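Local structure of phage tail sheath protein (3HXL) at residues A[304-308]-A[309-313]; A[236-239]-A[240-243]; A[380-383]-A[384-387]. The protein is probably a phage tail sheath protein of the Myoviridae type, a building block of the tube-like sheath around a contractile tail. All coordinates share one frame; numbering follows the deposited sequence.

Contact 1: residues A[304-308]-A[309-313]; sequences IAALQ and AGEFL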
loop_
_atom_site.group_PDB
_atom_site.type_symbol
_atom_site.label_atom_id
_atom_site.label_comp_id
_atom_site.label_asym_id
_atom_site.label_seq_id
_atom_site.Cartn_x
_atom_site.Cartn_y
_atom_site.Cartn_z
ATOM N N ILE A 304 16.695 -1.441 23.768
ATOM C CA ILE A 304 16.900 -0.039 24.094
ATOM C C ILE A 304 17.792 0.631 23.060
ATOM O O ILE A 304 17.510 1.739 22.603
ATOM C CB ILE A 304 17.525 0.107 25.499
ATOM C CG1 ILE A 304 16.506 -0.354 26.544
ATOM C CG2 ILE A 304 17.971 1.551 25.742
ATOM C CD1 ILE A 304 17.014 -0.352 27.974
ATOM N N ALA A 305 18.867 -0.047 22.680
ATOM C CA ALA A 305 19.783 0.499 21.690
ATOM C C ALA A 305 19.068 0.674 20.355
ATOM O O ALA A 305 19.264 1.670 19.660
ATOM C CB ALA A 305 20.980 -0.429 21.523
ATOM N N ALA A 306 18.235 -0.302 20.004
ATOM C CA ALA A 306 17.497 -0.272 18.746
ATOM C C ALA A 306 16.486 0.869 18.712
ATOM O O ALA A 306 16.340 1.544 17.695
ATOM C CB ALA A 306 16.792 -1.607 18.533
ATOM N N LEU A 307 15.777 1.067 19.819
ATOM C CA LEU A 307 14.793 2.140 19.904
ATOM C C LEU A 307 15.526 3.470 19.795
ATOM O O LEU A 307 15.118 4.368 19.058
ATOM C CB LEU A 307 14.039 2.071 21.237
ATOM C CG LEU A 307 13.112 0.870 21.452
ATOM C CD1 LEU A 307 12.547 0.902 22.868
ATOM C CD2 LEU A 307 11.976 0.907 20.426
ATOM N N GLN A 308 16.622 3.587 20.534
ATOM C CA GLN A 308 17.419 4.805 20.515
ATOM C C GLN A 308 17.916 5.078 19.098
ATOM O O GLN A 308 18.156 6.224 18.722
ATOM C CB GLN A 308 18.610 4.668 21.465
ATOM C CG GLN A 308 19.467 5.913 21.556
ATOM C CD GLN A 308 20.634 5.728 22.496
ATOM O OE1 GLN A 308 20.454 5.385 23.665
ATOM N NE2 GLN A 308 21.843 5.953 21.991
ATOM N N ALA A 309 18.065 4.015 18.316
ATOM C CA ALA A 309 18.535 4.132 16.940
ATOM C C ALA A 309 17.392 4.432 15.957
ATOM O O ALA A 309 17.631 4.638 14.769
ATOM C CB ALA A 309 19.261 2.850 16.528
ATOM N N GLY A 310 16.155 4.448 16.459
ATOM C CA GLY A 310 15.007 4.749 15.617
ATOM C C GLY A 310 14.441 3.552 14.875
ATOM O O GLY A 310 13.864 3.692 13.797
ATOM N N GLU A 311 14.588 2.370 15.463
ATOM C CA GLU A 311 14.113 1.150 14.845
ATOM C C GLU A 311 12.749 0.645 15.312
ATOM O O GLU A 311 12.428 0.671 16.502
ATOM C CB GLU A 311 15.159 0.057 15.036
ATOM C CG GLU A 311 16.526 0.471 14.518
ATOM C CD GLU A 311 17.459 -0.703 14.347
ATOM O OE1 GLU A 311 18.205 -1.020 15.305
ATOM O OE2 GLU A 311 17.435 -1.310 13.256
ATOM N N PHE A 312 11.963 0.187 14.340
ATOM C CA PHE A 312 10.634 -0.374 14.573
ATOM C C PHE A 312 10.910 -1.880 14.711
ATOM O O PHE A 312 11.393 -2.516 13.774
ATOM C CB PHE A 312 9.739 -0.072 13.356
ATOM C CG PHE A 312 8.290 -0.462 13.535
ATOM C CD1 PHE A 312 7.909 -1.801 13.536
ATOM C CD2 PHE A 312 7.309 0.516 13.711
ATOM C CE1 PHE A 312 6.570 -2.166 13.711
ATOM C CE2 PHE A 312 5.970 0.164 13.886
ATOM C CZ PHE A 312 5.601 -1.177 13.886
ATOM N N LEU A 313 10.623 -2.442 15.883
ATOM C CA LEU A 313 10.888 -3.852 16.121
ATOM C C LEU A 313 9.801 -4.558 16.926
ATOM O O LEU A 313 9.043 -3.925 17.662
ATOM C CB LEU A 313 12.223 -3.998 16.856
ATOM C CG LEU A 313 12.237 -3.355 18.246
ATOM C CD1 LEU A 313 12.052 -4.433 19.316
ATOM C CD2 LEU A 313 13.556 -2.637 18.461
#

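Contact 2: residues A[236-239]-A[240-243]; sequences ENYP and AADY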
loop_
_atom_site.group_PDB
_atom_site.type_symbol
_atom_site.label_atom_id
_atom_site.label_comp_id
_atom_site.label_asym_id
_atom_site.label_seq_id
_atom_site.Cartn_x
_atom_site.Cartn_y
_atom_site.Cartn_z
ATOM N N GLU A 236 13.228 -2.004 5.478
ATOM C CA GLU A 236 13.850 -3.037 6.304
ATOM C C GLU A 236 15.251 -2.614 6.713
ATOM O O GLU A 236 16.068 -2.291 5.858
ATOM C CB GLU A 236 13.964 -4.341 5.504
ATOM C CG GLU A 236 14.639 -5.471 6.248
ATOM C CD GLU A 236 16.103 -5.696 5.865
ATOM O OE1 GLU A 236 16.720 -6.548 6.518
ATOM O OE2 GLU A 236 16.639 -5.056 4.930
ATOM N N ASN A 237 15.526 -2.623 8.011
ATOM C CA ASN A 237 16.845 -2.276 8.526
ATOM C C ASN A 237 17.537 -1.098 7.829
ATOM O O ASN A 237 18.563 -1.262 7.163
ATOM C CB ASN A 237 17.747 -3.518 8.479
ATOM C CG ASN A 237 17.398 -4.524 9.558
ATOM O OD1 ASN A 237 17.757 -4.346 10.720
ATOM N ND2 ASN A 237 16.674 -5.571 9.185
ATOM N N TYR A 238 16.970 0.092 7.987
ATOM C CA TYR A 238 17.558 1.284 7.397
ATOM C C TYR A 238 17.334 2.496 8.289
ATOM O O TYR A 238 16.774 3.510 7.860
ATOM C CB TYR A 238 16.968 1.544 6.012
ATOM C CG TYR A 238 17.840 2.429 5.151
ATOM C CD1 TYR A 238 17.448 3.728 4.821
ATOM C CD2 TYR A 238 19.058 1.960 4.660
ATOM C CE1 TYR A 238 18.252 4.540 4.015
ATOM C CE2 TYR A 238 19.869 2.759 3.856
ATOM C CZ TYR A 238 19.460 4.046 3.536
ATOM O OH TYR A 238 20.252 4.826 2.723
ATOM N N PRO A 239 17.760 2.405 9.553
ATOM C CA PRO A 239 17.589 3.523 10.479
ATOM C C PRO A 239 18.384 4.750 10.029
ATOM O O PRO A 239 18.139 5.863 10.493
ATOM C CB PRO A 239 18.083 2.950 11.802
ATOM C CG PRO A 239 19.120 1.964 11.374
ATOM C CD PRO A 239 18.455 1.283 10.207
ATOM N N ALA A 240 19.325 4.545 9.112
ATOM C CA ALA A 240 20.146 5.647 8.614
ATOM C C ALA A 240 19.306 6.741 7.952
ATOM O O ALA A 240 19.778 7.868 7.756
ATOM C CB ALA A 240 21.201 5.116 7.622
ATOM N N ALA A 241 18.067 6.410 7.598
ATOM C CA ALA A 241 17.170 7.374 6.965
ATOM C C ALA A 241 16.984 8.613 7.855
ATOM O O ALA A 241 16.863 9.733 7.354
ATOM C CB ALA A 241 15.803 6.717 6.682
ATOM N N ASP A 242 16.945 8.391 9.170
ATOM C CA ASP A 242 16.795 9.464 10.163
ATOM C C ASP A 242 15.790 10.519 9.696
ATOM O O ASP A 242 16.074 11.720 9.689
ATOM C CB ASP A 242 18.176 10.089 10.430
ATOM C CG ASP A 242 18.156 11.152 11.521
ATOM O OD1 ASP A 242 17.252 11.129 12.384
ATOM O OD2 ASP A 242 19.073 12.005 11.523
ATOM N N TYR A 243 14.605 10.048 9.320
ATOM C CA TYR A 243 13.552 10.913 8.814
ATOM C C TYR A 243 12.179 10.384 9.245
ATOM O O TYR A 243 11.937 9.176 9.199
ATOM C CB TYR A 243 13.661 10.967 7.291
ATOM C CG TYR A 243 12.623 11.839 6.624
ATOM C CD1 TYR A 243 12.487 13.181 6.976
ATOM C CD2 TYR A 243 11.770 11.317 5.650
ATOM C CE1 TYR A 243 11.521 13.986 6.376
ATOM C CE2 TYR A 243 10.798 12.117 5.041
ATOM C CZ TYR A 243 10.686 13.448 5.416
ATOM O OH TYR A 243 9.730 14.243 4.847
#

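Contact 3: residues A[380-383]-A[384-387]; sequences KSEC and INYM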
loop_
_atom_site.group_PDB
_atom_site.type_symbol
_atom_site.label_atom_id
_atom_site.label_comp_id
_atom_site.label_asym_id
_atom_site.label_seq_id
_atom_site.Cartn_x
_atom_site.Cartn_y
_atom_site.Cartn_z
ATOM N N LYS A 380 -11.382 30.517 9.501
ATOM C CA LYS A 380 -11.029 30.292 10.894
ATOM C C LYS A 380 -12.055 29.388 11.568
ATOM O O LYS A 380 -11.703 28.482 12.329
ATOM C CB LYS A 380 -10.955 31.630 11.632
ATOM C CG LYS A 380 -10.645 31.523 13.116
ATOM C CD LYS A 380 -10.528 32.903 13.742
ATOM C CE LYS A 380 -10.150 32.823 15.208
ATOM N NZ LYS A 380 -9.978 34.176 15.803
ATOM N N SER A 381 -13.328 29.641 11.282
ATOM C CA SER A 381 -14.414 28.856 11.857
ATOM C C SER A 381 -14.352 27.403 11.400
ATOM O O SER A 381 -14.567 26.484 12.193
ATOM C CB SER A 381 -15.766 29.457 11.461
ATOM O OG SER A 381 -16.837 28.627 11.886
ATOM N N GLU A 382 -14.062 27.191 10.123
ATOM C CA GLU A 382 -13.992 25.835 9.602
ATOM C C GLU A 382 -12.818 25.059 10.192
ATOM O O GLU A 382 -12.912 23.850 10.405
ATOM C CB GLU A 382 -13.909 25.854 8.074
ATOM C CG GLU A 382 -15.166 26.409 7.414
ATOM C CD GLU A 382 -16.424 25.644 7.807
ATOM O OE1 GLU A 382 -16.544 24.458 7.431
ATOM O OE2 GLU A 382 -17.289 26.231 8.497
ATOM N N CYS A 383 -11.719 25.753 10.465
ATOM C CA CYS A 383 -10.550 25.099 11.042
ATOM C C CYS A 383 -10.804 24.752 12.502
ATOM O O CYS A 383 -10.413 23.684 12.974
ATOM C CB CYS A 383 -9.324 26.000 10.909
ATOM S SG CYS A 383 -8.797 26.190 9.190
ATOM N N ILE A 384 -11.459 25.661 13.214
ATOM C CA ILE A 384 -11.777 25.426 14.611
ATOM C C ILE A 384 -12.660 24.192 14.702
ATOM O O ILE A 384 -12.420 23.305 15.521
ATOM C CB ILE A 384 -12.515 26.630 15.218
ATOM C CG1 ILE A 384 -11.564 27.825 15.293
ATOM C CG2 ILE A 384 -13.052 26.283 16.599
ATOM C CD1 ILE A 384 -10.373 27.601 16.187
ATOM N N ASN A 385 -13.679 24.129 13.853
ATOM C CA ASN A 385 -14.572 22.979 13.863
ATOM C C ASN A 385 -13.793 21.707 13.580
ATOM O O ASN A 385 -14.065 20.661 14.170
ATOM C CB ASN A 385 -15.679 23.151 12.830
ATOM C CG ASN A 385 -16.613 24.288 13.178
ATOM O OD1 ASN A 385 -16.968 24.475 14.344
ATOM N ND2 ASN A 385 -17.026 25.049 12.172
ATOM N N TYR A 386 -12.823 21.803 12.675
ATOM C CA TYR A 386 -12.000 20.653 12.325
ATOM C C TYR A 386 -11.186 20.216 13.538
ATOM O O TYR A 386 -11.138 19.033 13.874
ATOM C CB TYR A 386 -11.043 21.003 11.181
ATOM C CG TYR A 386 -10.072 19.890 10.846
ATOM C CD1 TYR A 386 -10.404 18.898 9.922
ATOM C CD2 TYR A 386 -8.834 19.806 11.483
ATOM C CE1 TYR A 386 -9.526 17.850 9.643
ATOM C CE2 TYR A 386 -7.951 18.765 11.215
ATOM C CZ TYR A 386 -8.300 17.792 10.299
ATOM O OH TYR A 386 -7.429 16.754 10.045
HETATM N N MSE A 387 -10.541 21.176 14.191
HETATM C CA MSE A 387 -9.727 20.861 15.352
HETATM C C MSE A 387 -10.578 20.286 16.478
HETATM O O MSE A 387 -10.135 19.393 17.201
HETATM C CB MSE A 387 -8.975 22.103 15.824
HETATM C CG MSE A 387 -7.958 22.627 14.811
HETATM SE SE MSE A 387 -6.548 21.333 14.395
HETATM C CE MSE A 387 -5.545 21.471 16.036
HETATM O O HOH W 1 -16.276 27.111 14.650
#

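Contact 1: residues A[304-308]-A[309-313]
The peptide groups of Ala-306 and Leu-307 are the flat groups that meet the chain running on from helix 300-308. Glu-311 N approaches Ala-306 O at 3.0 Å, tilted 29° from the carbonyl plane. Gly-310 N sits over a face of the next carbonyl, 2.8 Å from Leu-307 O and 63° out of its plane. These two bonds reach back five and three residues. With the positive phi of Gly-310 they form a Schellman motif, which ends the helix. The amide of Ala-309 adds weak bonds to Ala-305 O and Ala-306 O.

Glu-311 and Leu-313 return to the helix. Glu-311 lays its CB over the bonded carbonyl, 3.3 Å from Ala-306 O. Its carboxylate then comes alongside the helix, with OE1 3.6 Å from Ala-306 CB. Leu-313 CG lies between its own backbone N and carbonyl carbon (chi1 63°). From there the CD2 branch presses on Ala-306 CB at 3.4 Å, a tight fit for two methyl groups. Leu-307 CD2 is a looser neighbour, 4.3 Å from Leu-313 CD2.

Glu-311 OE1 also forms a salt bridge with Lys-250 of strand 246-255. Ala-306 O thus takes its main hydrogen bond from Glu-311 N and a weak one from Ala-309 N, while the buried acid finds a cation that probably favours its ionised form.

Contact 2: residues A[236-239]-A[240-243]
Two backbone hydrogen bonds carry the turn between Tyr-238 and Asp-242, in the connection from strand 232-236 to strand 246-255, its parallel partner. Ala-241 N meets Tyr-238 O at 3.2 Å in a nearly straight bond (N-H...O 170°). Asp-242 N bonds Pro-239 O at 3.1 Å. Each bond reaches back three residues, as in a 3-10 turn. In both, the donor stands above the plane of the carbonyl it meets. Asp-242 has a positive phi, and there the chain leaves the turn.

The apolar contact runs alongside these bonds. The Tyr-238 ring has CG anti to the backbone N (chi1 -159°), which brings its CD1 to 3.9 Å from Ala-241 CB. The same methyl lies 3.6 Å from Tyr-238 O. The ring also touches Lys-213 and Ala-214 of helix 210-227.

Polar side chains hold both ends. Asn-237 ND2 gives a hydrogen bond to Glu-236 OE1 at 2.8 Å, meeting it from above the carboxylate plane. It also bonds Lys-250 O, while Glu-236 OE2 forms a salt bridge with Lys-213. Asp-242 takes a hydrogen bond from Thr-331 N at OD1 and forms another with Ser-332 OG at OD2.

The turn thus uses the carbonyls of Tyr-238 and Pro-239 for the amides of Ala-241 and Asp-242. The carboxylates before and after it are both engaged, with Lys-213 likely to stabilise the charge on Glu-236.

Contact 3: residues A[380-383]-A[384-387]
Two turns of the alpha helix 373-392, in the C-terminal domain of the sheath protein family, set Lys-380 to Cys-383 against the four residues that follow. The backbone bonds all reach back four residues. Ile-384 N bonds Lys-380 O at 3.0 Å, and Asn-385 N bonds Ser-381 O at 3.0 Å. Tyr-386 N and the N of Met-387, a selenomethionine, continue the series to Glu-382 O and Cys-383 O.

The polar side of the helix centres on Ser-381 O. Asn-385 holds CG anti to its carbonyl carbon (chi1 -66°), which folds the amide back over the preceding turn. Its ND2 comes within 2.8 Å of Ser-381 O, but the angle is too poor for a hydrogen bond. A water makes the link instead. It donates to Asn-385 OD1 at 2.7 Å and to Ser-381 O at 3.1 Å, so it bridges side chain and backbone. Ser-381 O thus accepts from both the helix amide and the water. Glu-382 passes near the same side-chain amide, with OE2 3.9 Å from Asn-385 ND2 and the two flat groups turned 74° apart.

On another side Ile-384 meets the aliphatic stem of Lys-380. Ile-384 CG1 lies against the backbone at 3.0 Å from Lys-380 O. Lys-380 CG is 4.4 Å from Ile-384 CG1, and beyond it the extended chain leads away.

Lys-380, Cys-383 and Ile-384 pack on strand 405-408, mainly at Leu-405. Cys-383 also touches Phe-361 of helix 344-364. Tyr-386 reaches that helix too, stacking edge-to-face with Phe-357 while its OH hydrogen-bonds Asp-356.

In the fold
Contacts 1 and 2 are neighbours, with centres about 10 Å apart, and both belong to the subtilisin-like domain. They touch directly: Ala-309 O lies 3.4 Å from Pro-239 CB, and Glu-311 CG lies 4.0 Å from the same carbon. Lys-250 of strand 246-255 serves both, its NZ pairing with Glu-311 and its backbone O accepting from Asn-237 ND2. Contact 3 stands apart in the C-terminal domain. Its centre is about 37 Å from that of contact 1 and about 36 Å from that of contact 2. Nearest atoms are about 22 Å and 18 Å away, respectively, so neither touches it.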